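Local atomic coordinates of phosphoribosylformylglycinamidine cyclo-ligase (Thermus thermophilus HB8, PDB entry 5AVM), a protein that probably catalyses the ATP-dependent ring closure of formylglycinamidine ribonucleotide to 5-aminoimidazole ribonucleotide in de novo purine biosynthesis. Residues 56-61 and 155-160; 64-69 and 185-190; 74-79 and 116-121; 81-86 and 120-125. All coordinates share one frame; numbering follows the deposited sequence.

Interaction 1 of 4, residues 56-61 and 155-160; sequences LVATTD and TLVGVV
From L56 opposite V159 to T60 opposite T155, strands 56-61 and 155-160 run antiparallel, at 151° with axes 4.5 Å apart. They belong to the four-stranded sheet of the N-terminal domain, which in PurM dimers joins its counterpart in a β-barrel across the subunit interface. V57-G158 and T59-L156 are the hydrogen-bonded pairs: G158 N donates to V57 O (2.9 Å), whereas the return hydrogen bond from V57 N to G158 O is weak at 3.3 Å. T59 and L156 exchange two hydrogen bonds. On the face of V57, T59 and L156, V57 CG2 leans over the backbone of G158, 3.7 Å from its C atom, and V57 CG1 meets V160 CG1 at 3.8 Å, the two valines crossing at about a right angle. Helix 79-92 covers T59 and L156. The face of A58, T60, T155 and V157 looks to the second subunit: A58 CB touches V157 CG2 at 4.1 Å, and V157 packs on V157 of that subunit. T155 OG1, anti to its carbonyl carbon (chi1 -68°), hydrogen-bonds T155 OG1 of the second subunit, while T60 OG1 hydrogen-bonds G154 O. The two hydroxyls T60 OG1 and T155 OG1 lie 2.9 Å apart.

Interaction 2 of 4, residues 64-69 and 185-190; sequences GTKTLL and PHTNGY. With SO4 (sulfate ion), chain L.
K66 runs alongside Y190 in the same direction, its chain stretched over one face of the phenol ring. K66 CG starts anti to the backbone N (chi1 -180°) and the chain stays extended to NZ, which carries it along the ring: CG sits 3.6 Å from the ring centroid and 15° off the normal, a CH-pi contact, and CD lies 3.3 Å from Y190 CZ. At its end NZ donates hydrogen bonds to Y190 OH at 2.8 Å and H186 O at 2.6 Å. D82, by a salt bridge, and R219 O also hold this buried ammonium, while Y190 OH has a further hydrogen bond with L217 O. L69 CD2 meets the ring at its edge, 3.4 Å from Y190 CD2. With only a methyl in place of the phenol, as in an alanine, L69 would probably face a gap and the ammonium lose one oxygen partner. This tight core joins the N-terminal to the C-terminal domain at the start of helix 190-196, where G189 is the N-cap. The other side is looser and partly exposed, and a sulfate ion, probably from the crystallisation liquor, sits there. Backbone amides at the helix start grip the ion, G189 N to SO4 O4 at 3.0 Å and Y190 N to SO4 O3 at 3.1 Å, and T65 N adds a weak 3.4 Å hydrogen bond to SO4 O2. Such an amide-lined pocket at a helix N terminus is consistent with a phosphate site. G64, with its positive phi, brings no side chain against the ion, whose O2 would clash with a CB there.

Interaction 3 of 4, residues 74-79 and 116-121; sequences GDVSGL and AALLAS
V76 and L118 meet almost perpendicularly, joining the loop that leads into helix 79-92 to the side of helix 112-129. The loop leaves the preceding helix through a Schellman motif at G74 and then folds into an Asx turn, in which D75 OD1 accepts from S77 N and also from S77 OG, at 2.7 Å. V76 points its side chain at the helix. CG2 stands between the backbone N and the carbonyl carbon (chi1 -66° for CG1) and reaches A117 CB at 3.6 Å, while V76 CB rests 3.7 Å from L118 CD2. That one methyl of L118 does most of the leucine's work: it fills the angle between V76 and L79, whose CB is 3.9 Å from it, and L79 runs past L118 at a slant. L118 and L79 both continue onto I152 of strand 150-161, so the loop and the helix share a floor on the sheet of the N-terminal domain. Beside this apolar patch the joint is polar. S121 turns OG anti to its own backbone N (chi1 -170°), toward the loop, where a weak hydrogen bond from G80 N reaches it as well. Its chief hydrogen-bond partner is the carbonyl of S77, which it meets well above the carbonyl plane, with a C=O...OG angle of 115° and a distance of 2.7 Å from S121 OG to S77 O.

Interaction 4 of 4, residues 81-86 and 120-125; sequences FDLVNH and ASLAEA
F81 lays one face of its ring on A125, and the methyl sits almost centrally over it: A125 CB is 3.7 Å from the ring centroid, a CH-pi contact. The torsions explain this. The bond to CB runs alongside the neighbouring helix; with CG anti to the carbonyl carbon, chi1 of -69° swings the ring across to helix 112-129, and chi2 of 71° turns it broadside to A125. The far end of the ring reaches on to E124, whose CB is 3.9 Å from F81 CZ, so the ring spans E124 and A125, with the more exposed E124 at its far end. Here the backbones come close, A125 having no more than a methyl to keep them apart. V84, one turn on, adds to the covering of that methyl, with V84 CB 3.7 Å from A125 CB. Its CG2 branch lies beside the backbone N and extends to L122 CD2 at 3.9 Å. L122 leaves its helix on the side away from helix 79-92, yet bends back so that CD2 also meets L83 CD2, 4.0 Å off; both pairs meet at a slant. Cutting the ring back to an alanine would probably leave A125 CB with V84 but no aromatic face over it, and E124 CB without its neighbour. No hydrogen bond crosses the contact. The segment axes, 8.6 Å apart, make 37°, and L83, V84 and L122 all rest on F101 of strand 97-107: two helices packed side by side on one face of the N-terminal domain's β-sheet, in an α/β layered arrangement.

From the N terminus the chain lays down four first partners in turn: strand 54-62, the start of helix 66-72, loop 74-79 and helix 79-92. Helix 112-129 then closes two loops almost at once, interaction 3 at residues 116-121 and interaction 4 at 120-125, sharing A120 and S121. Both lie within the longer loops of interaction 1, closed when strand 150-161 returns beside 54-62, and of interaction 2. Interaction 2 closes last and crosses interaction 1, starting inside the N-terminal domain and ending in the C-terminal one. Side chains bridge the contacts: T187 with H86 ties interaction 2 to interaction 4, whose H86 also packs on D61 of interaction 1.

Interaction 1 of 4, residues 56-61 and 155-160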
loop_
_atom_site.group_PDB
_atom_site.type_symbol
_atom_site.label_atom_id
_atom_site.label_comp_id
_atom_site.label_asym_id
_atom_site.label_seq_id
_atom_site.Cartn_x
_atom_site.Cartn_y
_atom_site.Cartn_z
ATOM N N LEU B 56 11.977 5.783 -12.344
ATOM C CA LEU B 56 10.757 5.684 -11.575
ATOM C C LEU B 56 11.106 5.275 -10.151
ATOM O O LEU B 56 11.884 4.344 -9.921
ATOM C CB LEU B 56 9.805 4.655 -12.185
ATOM C CG LEU B 56 9.194 4.985 -13.550
ATOM C CD1 LEU B 56 8.214 3.893 -13.939
ATOM C CD2 LEU B 56 8.490 6.328 -13.502
ATOM N N VAL B 57 10.543 6.006 -9.200
ATOM C CA VAL B 57 10.743 5.737 -7.789
ATOM C C VAL B 57 9.374 5.745 -7.127
ATOM O O VAL B 57 8.377 6.137 -7.732
ATOM C CB VAL B 57 11.630 6.815 -7.120
ATOM C CG1 VAL B 57 13.041 6.739 -7.665
ATOM C CG2 VAL B 57 11.051 8.192 -7.361
ATOM N N ALA B 58 9.316 5.288 -5.888
ATOM C CA ALA B 58 8.055 5.277 -5.172
ATOM C C ALA B 58 8.296 4.948 -3.713
ATOM O O ALA B 58 9.378 4.500 -3.317
ATOM C CB ALA B 58 7.082 4.260 -5.796
ATOM N N THR B 59 7.261 5.174 -2.920
ATOM C CA THR B 59 7.311 4.920 -1.498
ATOM C C THR B 59 5.880 4.578 -1.099
ATOM O O THR B 59 4.933 4.980 -1.777
ATOM C CB THR B 59 7.793 6.201 -0.744
ATOM O OG1 THR B 59 7.826 5.956 0.664
ATOM C CG2 THR B 59 6.868 7.372 -1.027
ATOM N N THR B 60 5.726 3.805 -0.032
ATOM C CA THR B 60 4.408 3.467 0.476
ATOM C C THR B 60 4.463 3.794 1.974
ATOM O O THR B 60 5.465 3.519 2.637
ATOM C CB THR B 60 4.053 1.979 0.223
ATOM O OG1 THR B 60 2.647 1.801 0.431
ATOM C CG2 THR B 60 4.842 1.046 1.143
ATOM N N ASP B 61 3.408 4.412 2.501
ATOM C CA ASP B 61 3.382 4.820 3.912
ATOM C C ASP B 61 2.012 4.652 4.522
ATOM O O ASP B 61 1.052 4.337 3.832
ATOM C CB ASP B 61 3.757 6.304 4.056
ATOM C CG ASP B 61 5.213 6.581 3.775
ATOM O OD1 ASP B 61 6.066 6.143 4.570
ATOM O OD2 ASP B 61 5.513 7.242 2.762
ATOM N N THR B 155 0.384 5.040 -1.490
ATOM C CA THR B 155 1.617 4.926 -2.260
ATOM C C THR B 155 1.771 6.115 -3.194
ATOM O O THR B 155 0.812 6.510 -3.855
ATOM C CB THR B 155 1.637 3.629 -3.090
ATOM O OG1 THR B 155 1.731 2.514 -2.202
ATOM C CG2 THR B 155 2.834 3.604 -4.038
ATOM N N LEU B 156 2.974 6.690 -3.230
ATOM C CA LEU B 156 3.258 7.829 -4.099
ATOM C C LEU B 156 4.358 7.444 -5.082
ATOM O O LEU B 156 5.439 7.010 -4.673
ATOM C CB LEU B 156 3.721 9.048 -3.285
ATOM C CG LEU B 156 4.006 10.335 -4.083
ATOM C CD1 LEU B 156 2.700 10.949 -4.577
ATOM C CD2 LEU B 156 4.747 11.328 -3.211
ATOM N N VAL B 157 4.072 7.591 -6.375
ATOM C CA VAL B 157 5.041 7.285 -7.424
ATOM C C VAL B 157 5.619 8.610 -7.897
ATOM O O VAL B 157 4.925 9.624 -7.933
ATOM C CB VAL B 157 4.375 6.537 -8.616
ATOM C CG1 VAL B 157 5.384 6.315 -9.743
ATOM C CG2 VAL B 157 3.815 5.204 -8.135
ATOM N N GLY B 158 6.896 8.606 -8.246
ATOM C CA GLY B 158 7.522 9.837 -8.679
ATOM C C GLY B 158 8.573 9.590 -9.724
ATOM O O GLY B 158 8.642 8.504 -10.288
ATOM N N VAL B 159 9.399 10.591 -9.988
ATOM C CA VAL B 159 10.435 10.443 -10.993
ATOM C C VAL B 159 11.633 11.309 -10.619
ATOM O O VAL B 159 11.482 12.359 -10.003
ATOM C CB VAL B 159 9.881 10.829 -12.403
ATOM C CG1 VAL B 159 9.493 12.315 -12.435
ATOM C CG2 VAL B 159 10.898 10.488 -13.485
ATOM N N VAL B 160 12.826 10.853 -10.978
ATOM C CA VAL B 160 14.052 11.582 -10.677
ATOM C C VAL B 160 15.120 11.249 -11.726
ATOM O O VAL B 160 15.145 10.141 -12.256
ATOM C CB VAL B 160 14.569 11.195 -9.270
ATOM C CG1 VAL B 160 14.831 9.701 -9.213
ATOM C CG2 VAL B 160 15.822 11.992 -8.924
#

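Interaction 2 of 4, residues 64-69 and 185-190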
loop_
_atom_site.group_PDB
_atom_site.type_symbol
_atom_site.label_atom_id
_atom_site.label_comp_id
_atom_site.label_asym_id
_atom_site.label_seq_id
_atom_site.Cartn_x
_atom_site.Cartn_y
_atom_site.Cartn_z
ATOM N N GLY B 64 -0.627 6.072 10.503
ATOM C CA GLY B 64 -0.159 5.628 11.804
ATOM C C GLY B 64 -1.222 5.778 12.877
ATOM O O GLY B 64 -2.368 6.073 12.573
ATOM N N THR B 65 -0.837 5.583 14.133
ATOM C CA THR B 65 -1.766 5.691 15.247
ATOM C C THR B 65 -2.375 7.088 15.363
ATOM O O THR B 65 -3.391 7.276 16.040
ATOM C CB THR B 65 -1.069 5.283 16.563
ATOM O OG1 THR B 65 -0.826 3.869 16.540
ATOM C CG2 THR B 65 -1.923 5.626 17.770
ATOM N N LYS B 66 -1.770 8.070 14.699
ATOM C CA LYS B 66 -2.312 9.427 14.732
ATOM C C LYS B 66 -3.782 9.347 14.361
ATOM O O LYS B 66 -4.587 10.165 14.797
ATOM C CB LYS B 66 -1.601 10.334 13.726
ATOM C CG LYS B 66 -2.116 11.769 13.719
ATOM C CD LYS B 66 -1.170 12.679 12.947
ATOM C CE LYS B 66 -1.516 14.153 13.134
ATOM N NZ LYS B 66 -0.437 15.027 12.569
ATOM N N THR B 67 -4.115 8.344 13.547
ATOM C CA THR B 67 -5.473 8.117 13.075
ATOM C C THR B 67 -6.455 7.932 14.222
ATOM O O THR B 67 -7.569 8.453 14.184
ATOM C CB THR B 67 -5.541 6.881 12.160
ATOM O OG1 THR B 67 -4.687 7.075 11.026
ATOM C CG2 THR B 67 -6.959 6.661 11.677
ATOM N N LEU B 68 -6.049 7.189 15.245
ATOM C CA LEU B 68 -6.922 6.962 16.390
ATOM C C LEU B 68 -7.135 8.279 17.137
ATOM O O LEU B 68 -8.245 8.572 17.588
ATOM C CB LEU B 68 -6.311 5.901 17.301
ATOM C CG LEU B 68 -6.130 4.576 16.560
ATOM C CD1 LEU B 68 -5.418 3.566 17.440
ATOM C CD2 LEU B 68 -7.494 4.058 16.128
ATOM N N LEU B 69 -6.078 9.083 17.246
ATOM C CA LEU B 69 -6.178 10.372 17.919
ATOM C C LEU B 69 -7.188 11.274 17.207
ATOM O O LEU B 69 -7.982 11.968 17.850
ATOM C CB LEU B 69 -4.814 11.068 17.950
ATOM C CG LEU B 69 -4.776 12.451 18.617
ATOM C CD1 LEU B 69 -5.140 12.328 20.096
ATOM C CD2 LEU B 69 -3.392 13.058 18.461
ATOM N N PRO B 185 4.132 17.084 15.714
ATOM C CA PRO B 185 4.547 15.678 15.728
ATOM C C PRO B 185 4.524 15.013 14.351
ATOM O O PRO B 185 5.129 13.961 14.150
ATOM C CB PRO B 185 3.557 15.037 16.704
ATOM C CG PRO B 185 3.130 16.202 17.590
ATOM C CD PRO B 185 2.962 17.301 16.580
ATOM N N HIS B 186 3.845 15.641 13.399
ATOM C CA HIS B 186 3.735 15.077 12.060
ATOM C C HIS B 186 2.985 13.757 12.131
ATOM O O HIS B 186 1.836 13.732 12.576
ATOM C CB HIS B 186 5.120 14.894 11.437
ATOM C CG HIS B 186 5.637 16.127 10.760
ATOM N ND1 HIS B 186 6.811 16.147 10.042
ATOM C CD2 HIS B 186 5.108 17.368 10.649
ATOM C CE1 HIS B 186 6.981 17.345 9.512
ATOM N NE2 HIS B 186 5.960 18.105 9.864
ATOM N N THR B 187 3.612 12.661 11.721
ATOM C CA THR B 187 2.914 11.380 11.749
ATOM C C THR B 187 3.660 10.200 12.357
ATOM O O THR B 187 3.554 9.068 11.882
ATOM C CB THR B 187 2.415 10.977 10.331
ATOM O OG1 THR B 187 3.437 11.238 9.364
ATOM C CG2 THR B 187 1.168 11.753 9.961
ATOM N N ASN B 188 4.410 10.457 13.418
ATOM C CA ASN B 188 5.121 9.390 14.099
ATOM C C ASN B 188 5.155 9.693 15.592
ATOM O O ASN B 188 5.289 10.851 15.988
ATOM C CB ASN B 188 6.543 9.240 13.546
ATOM C CG ASN B 188 6.591 8.422 12.258
ATOM O OD1 ASN B 188 6.469 7.195 12.280
ATOM N ND2 ASN B 188 6.762 9.102 11.131
ATOM N N GLY B 189 5.006 8.651 16.409
ATOM C CA GLY B 189 5.038 8.809 17.853
ATOM C C GLY B 189 3.698 9.120 18.486
ATOM O O GLY B 189 3.626 9.488 19.657
ATOM N N TYR B 190 2.623 8.971 17.727
ATOM C CA TYR B 190 1.324 9.261 18.280
ATOM C C TYR B 190 0.807 8.207 19.239
ATOM O O TYR B 190 -0.279 8.356 19.799
ATOM C CB TYR B 190 0.315 9.513 17.167
ATOM C CG TYR B 190 0.418 10.913 16.611
ATOM C CD1 TYR B 190 1.472 11.276 15.764
ATOM C CD2 TYR B 190 -0.518 11.887 16.956
ATOM C CE1 TYR B 190 1.587 12.574 15.277
ATOM C CE2 TYR B 190 -0.411 13.186 16.475
ATOM C CZ TYR B 190 0.643 13.520 15.635
ATOM O OH TYR B 190 0.730 14.798 15.141
HETATM S S SO4 L . 2.849 5.830 15.477
HETATM O O1 SO4 L . 2.105 5.349 16.651
HETATM O O2 SO4 L . 2.546 4.972 14.305
HETATM O O3 SO4 L . 2.458 7.220 15.180
HETATM O O4 SO4 L . 4.295 5.786 15.768
#

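Interaction 3 of 4, residues 74-79 and 116-121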
loop_
_atom_site.group_PDB
_atom_site.type_symbol
_atom_site.label_atom_id
_atom_site.label_comp_id
_atom_site.label_asym_id
_atom_site.label_seq_id
_atom_site.Cartn_x
_atom_site.Cartn_y
_atom_site.Cartn_z
ATOM N N GLY B 74 -12.730 13.534 16.831
ATOM C CA GLY B 74 -13.775 13.769 15.846
ATOM C C GLY B 74 -13.421 14.727 14.724
ATOM O O GLY B 74 -14.190 15.634 14.416
ATOM N N ASP B 75 -12.264 14.524 14.100
ATOM C CA ASP B 75 -11.827 15.386 13.004
ATOM C C ASP B 75 -10.697 14.755 12.193
ATOM O O ASP B 75 -9.520 14.918 12.519
ATOM C CB ASP B 75 -11.380 16.749 13.552
ATOM C CG ASP B 75 -10.857 17.679 12.461
ATOM O OD1 ASP B 75 -11.233 17.502 11.283
ATOM O OD2 ASP B 75 -10.080 18.604 12.789
ATOM N N VAL B 76 -11.070 14.040 11.133
ATOM C CA VAL B 76 -10.105 13.378 10.260
ATOM C C VAL B 76 -9.758 14.247 9.041
ATOM O O VAL B 76 -9.016 13.821 8.150
ATOM C CB VAL B 76 -10.668 12.033 9.773
ATOM C CG1 VAL B 76 -10.809 11.079 10.933
ATOM C CG2 VAL B 76 -12.020 12.248 9.131
ATOM N N SER B 77 -10.296 15.465 9.029
ATOM C CA SER B 77 -10.102 16.435 7.951
ATOM C C SER B 77 -8.658 16.620 7.516
ATOM O O SER B 77 -8.389 17.019 6.374
ATOM C CB SER B 77 -10.623 17.801 8.379
ATOM O OG SER B 77 -9.681 18.428 9.242
ATOM N N GLY B 78 -7.728 16.354 8.426
ATOM C CA GLY B 78 -6.326 16.534 8.097
ATOM C C GLY B 78 -5.580 15.272 7.733
ATOM O O GLY B 78 -4.511 15.337 7.128
ATOM N N LEU B 79 -6.141 14.120 8.086
ATOM C CA LEU B 79 -5.487 12.844 7.810
ATOM C C LEU B 79 -5.085 12.679 6.341
ATOM O O LEU B 79 -4.102 11.998 6.032
ATOM C CB LEU B 79 -6.381 11.686 8.279
ATOM C CG LEU B 79 -6.627 11.674 9.796
ATOM C CD1 LEU B 79 -7.402 10.432 10.197
ATOM C CD2 LEU B 79 -5.301 11.709 10.532
ATOM N N ALA B 116 -16.114 9.114 3.924
ATOM C CA ALA B 116 -16.272 10.226 3.006
ATOM C C ALA B 116 -15.349 11.378 3.374
ATOM O O ALA B 116 -14.772 12.015 2.497
ATOM C CB ALA B 116 -17.719 10.695 3.009
ATOM N N ALA B 117 -15.221 11.643 4.673
ATOM C CA ALA B 117 -14.371 12.723 5.171
ATOM C C ALA B 117 -12.901 12.452 4.887
ATOM O O ALA B 117 -12.113 13.387 4.741
ATOM C CB ALA B 117 -14.580 12.911 6.655
ATOM N N LEU B 118 -12.536 11.172 4.825
ATOM C CA LEU B 118 -11.165 10.776 4.525
ATOM C C LEU B 118 -10.940 10.941 3.026
ATOM O O LEU B 118 -10.007 11.622 2.605
ATOM C CB LEU B 118 -10.919 9.323 4.931
ATOM C CG LEU B 118 -10.768 9.052 6.428
ATOM C CD1 LEU B 118 -10.580 7.556 6.668
ATOM C CD2 LEU B 118 -9.581 9.851 6.969
ATOM N N LEU B 119 -11.793 10.319 2.219
ATOM C CA LEU B 119 -11.674 10.440 0.773
ATOM C C LEU B 119 -11.647 11.915 0.413
ATOM O O LEU B 119 -10.913 12.342 -0.477
ATOM C CB LEU B 119 -12.861 9.775 0.090
ATOM C CG LEU B 119 -12.896 8.263 0.259
ATOM C CD1 LEU B 119 -14.131 7.683 -0.408
ATOM C CD2 LEU B 119 -11.631 7.682 -0.343
ATOM N N ALA B 120 -12.459 12.693 1.120
ATOM C CA ALA B 120 -12.536 14.124 0.884
ATOM C C ALA B 120 -11.183 14.767 1.141
ATOM O O ALA B 120 -10.719 15.592 0.348
ATOM C CB ALA B 120 -13.581 14.739 1.792
ATOM N N SER B 121 -10.555 14.374 2.250
ATOM C CA SER B 121 -9.256 14.903 2.668
ATOM C C SER B 121 -8.111 14.566 1.710
ATOM O O SER B 121 -7.317 15.436 1.347
ATOM C CB SER B 121 -8.917 14.390 4.069
ATOM O OG SER B 121 -7.789 15.061 4.600
#

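Interaction 4 of 4, residues 81-86 and 120-125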
loop_
_atom_site.group_PDB
_atom_site.type_symbol
_atom_site.label_atom_id
_atom_site.label_comp_id
_atom_site.label_asym_id
_atom_site.label_seq_id
_atom_site.Cartn_x
_atom_site.Cartn_y
_atom_site.Cartn_z
ATOM N N PHE B 81 -3.893 14.990 4.424
ATOM C CA PHE B 81 -2.629 15.677 4.207
ATOM C C PHE B 81 -1.494 14.959 4.933
ATOM O O PHE B 81 -0.359 14.929 4.450
ATOM C CB PHE B 81 -2.723 17.141 4.665
ATOM C CG PHE B 81 -3.629 17.986 3.805
ATOM C CD1 PHE B 81 -5.014 17.805 3.838
ATOM C CD2 PHE B 81 -3.096 18.944 2.943
ATOM C CE1 PHE B 81 -5.855 18.562 3.027
ATOM C CE2 PHE B 81 -3.926 19.709 2.124
ATOM C CZ PHE B 81 -5.310 19.518 2.166
ATOM N N ASP B 82 -1.799 14.375 6.086
ATOM C CA ASP B 82 -0.788 13.656 6.846
ATOM C C ASP B 82 -0.168 12.557 6.001
ATOM O O ASP B 82 1.049 12.403 5.977
ATOM C CB ASP B 82 -1.387 13.048 8.120
ATOM C CG ASP B 82 -1.578 14.083 9.233
ATOM O OD1 ASP B 82 -0.594 14.771 9.596
ATOM O OD2 ASP B 82 -2.713 14.206 9.753
ATOM N N LEU B 83 -1.003 11.797 5.299
ATOM C CA LEU B 83 -0.516 10.705 4.454
ATOM C C LEU B 83 0.206 11.179 3.191
ATOM O O LEU B 83 1.333 10.771 2.909
ATOM C CB LEU B 83 -1.682 9.796 4.055
ATOM C CG LEU B 83 -1.317 8.619 3.153
ATOM C CD1 LEU B 83 -0.159 7.833 3.757
ATOM C CD2 LEU B 83 -2.537 7.744 2.972
ATOM N N VAL B 84 -0.462 12.037 2.429
ATOM C CA VAL B 84 0.091 12.564 1.190
ATOM C C VAL B 84 1.395 13.319 1.426
ATOM O O VAL B 84 2.392 13.079 0.735
ATOM C CB VAL B 84 -0.943 13.476 0.491
ATOM C CG1 VAL B 84 -0.311 14.216 -0.672
ATOM C CG2 VAL B 84 -2.105 12.626 0.002
ATOM N N ASN B 85 1.395 14.223 2.404
ATOM C CA ASN B 85 2.591 14.999 2.718
ATOM C C ASN B 85 3.740 14.138 3.222
ATOM O O ASN B 85 4.898 14.434 2.948
ATOM C CB ASN B 85 2.266 16.077 3.743
ATOM C CG ASN B 85 1.437 17.185 3.153
ATOM O OD1 ASN B 85 1.048 17.113 1.986
ATOM N ND2 ASN B 85 1.156 18.217 3.946
ATOM N N HIS B 86 3.424 13.083 3.966
ATOM C CA HIS B 86 4.443 12.177 4.475
ATOM C C HIS B 86 4.995 11.405 3.281
ATOM O O HIS B 86 6.189 11.119 3.205
ATOM C CB HIS B 86 3.814 11.231 5.500
ATOM C CG HIS B 86 4.773 10.259 6.121
ATOM N ND1 HIS B 86 4.626 9.801 7.412
ATOM C CD2 HIS B 86 5.842 9.605 5.613
ATOM C CE1 HIS B 86 5.560 8.903 7.672
ATOM N NE2 HIS B 86 6.310 8.765 6.595
ATOM N N ALA B 120 -12.459 12.693 1.120
ATOM C CA ALA B 120 -12.536 14.124 0.884
ATOM C C ALA B 120 -11.183 14.767 1.141
ATOM O O ALA B 120 -10.719 15.592 0.348
ATOM C CB ALA B 120 -13.581 14.739 1.792
ATOM N N SER B 121 -10.555 14.374 2.250
ATOM C CA SER B 121 -9.256 14.903 2.668
ATOM C C SER B 121 -8.111 14.566 1.710
ATOM O O SER B 121 -7.317 15.436 1.347
ATOM C CB SER B 121 -8.917 14.390 4.069
ATOM O OG SER B 121 -7.789 15.061 4.600
ATOM N N LEU B 122 -8.026 13.301 1.307
ATOM C CA LEU B 122 -6.970 12.865 0.404
ATOM C C LEU B 122 -7.050 13.562 -0.941
ATOM O O LEU B 122 -6.022 13.892 -1.536
ATOM C CB LEU B 122 -7.031 11.348 0.232
ATOM C CG LEU B 122 -6.560 10.609 1.488
ATOM C CD1 LEU B 122 -7.266 9.270 1.622
ATOM C CD2 LEU B 122 -5.049 10.441 1.425
ATOM N N ALA B 123 -8.268 13.801 -1.416
ATOM C CA ALA B 123 -8.460 14.477 -2.693
ATOM C C ALA B 123 -7.978 15.930 -2.600
ATOM O O ALA B 123 -7.441 16.483 -3.566
ATOM C CB ALA B 123 -9.920 14.431 -3.086
ATOM N N GLU B 124 -8.168 16.544 -1.433
ATOM C CA GLU B 124 -7.746 17.927 -1.207
ATOM C C GLU B 124 -6.229 18.035 -1.082
ATOM O O GLU B 124 -5.643 19.004 -1.535
ATOM C CB GLU B 124 -8.386 18.493 0.070
ATOM C CG GLU B 124 -9.921 18.533 0.088
ATOM C CD GLU B 124 -10.486 19.241 1.330
ATOM O OE1 GLU B 124 -10.156 20.433 1.529
ATOM O OE2 GLU B 124 -11.256 18.619 2.105
ATOM N N ALA B 125 -5.605 17.036 -0.460
ATOM C CA ALA B 125 -4.154 17.015 -0.258
ATOM C C ALA B 125 -3.401 16.817 -1.562
ATOM O O ALA B 125 -2.355 17.430 -1.792
ATOM C CB ALA B 125 -3.781 15.916 0.718
#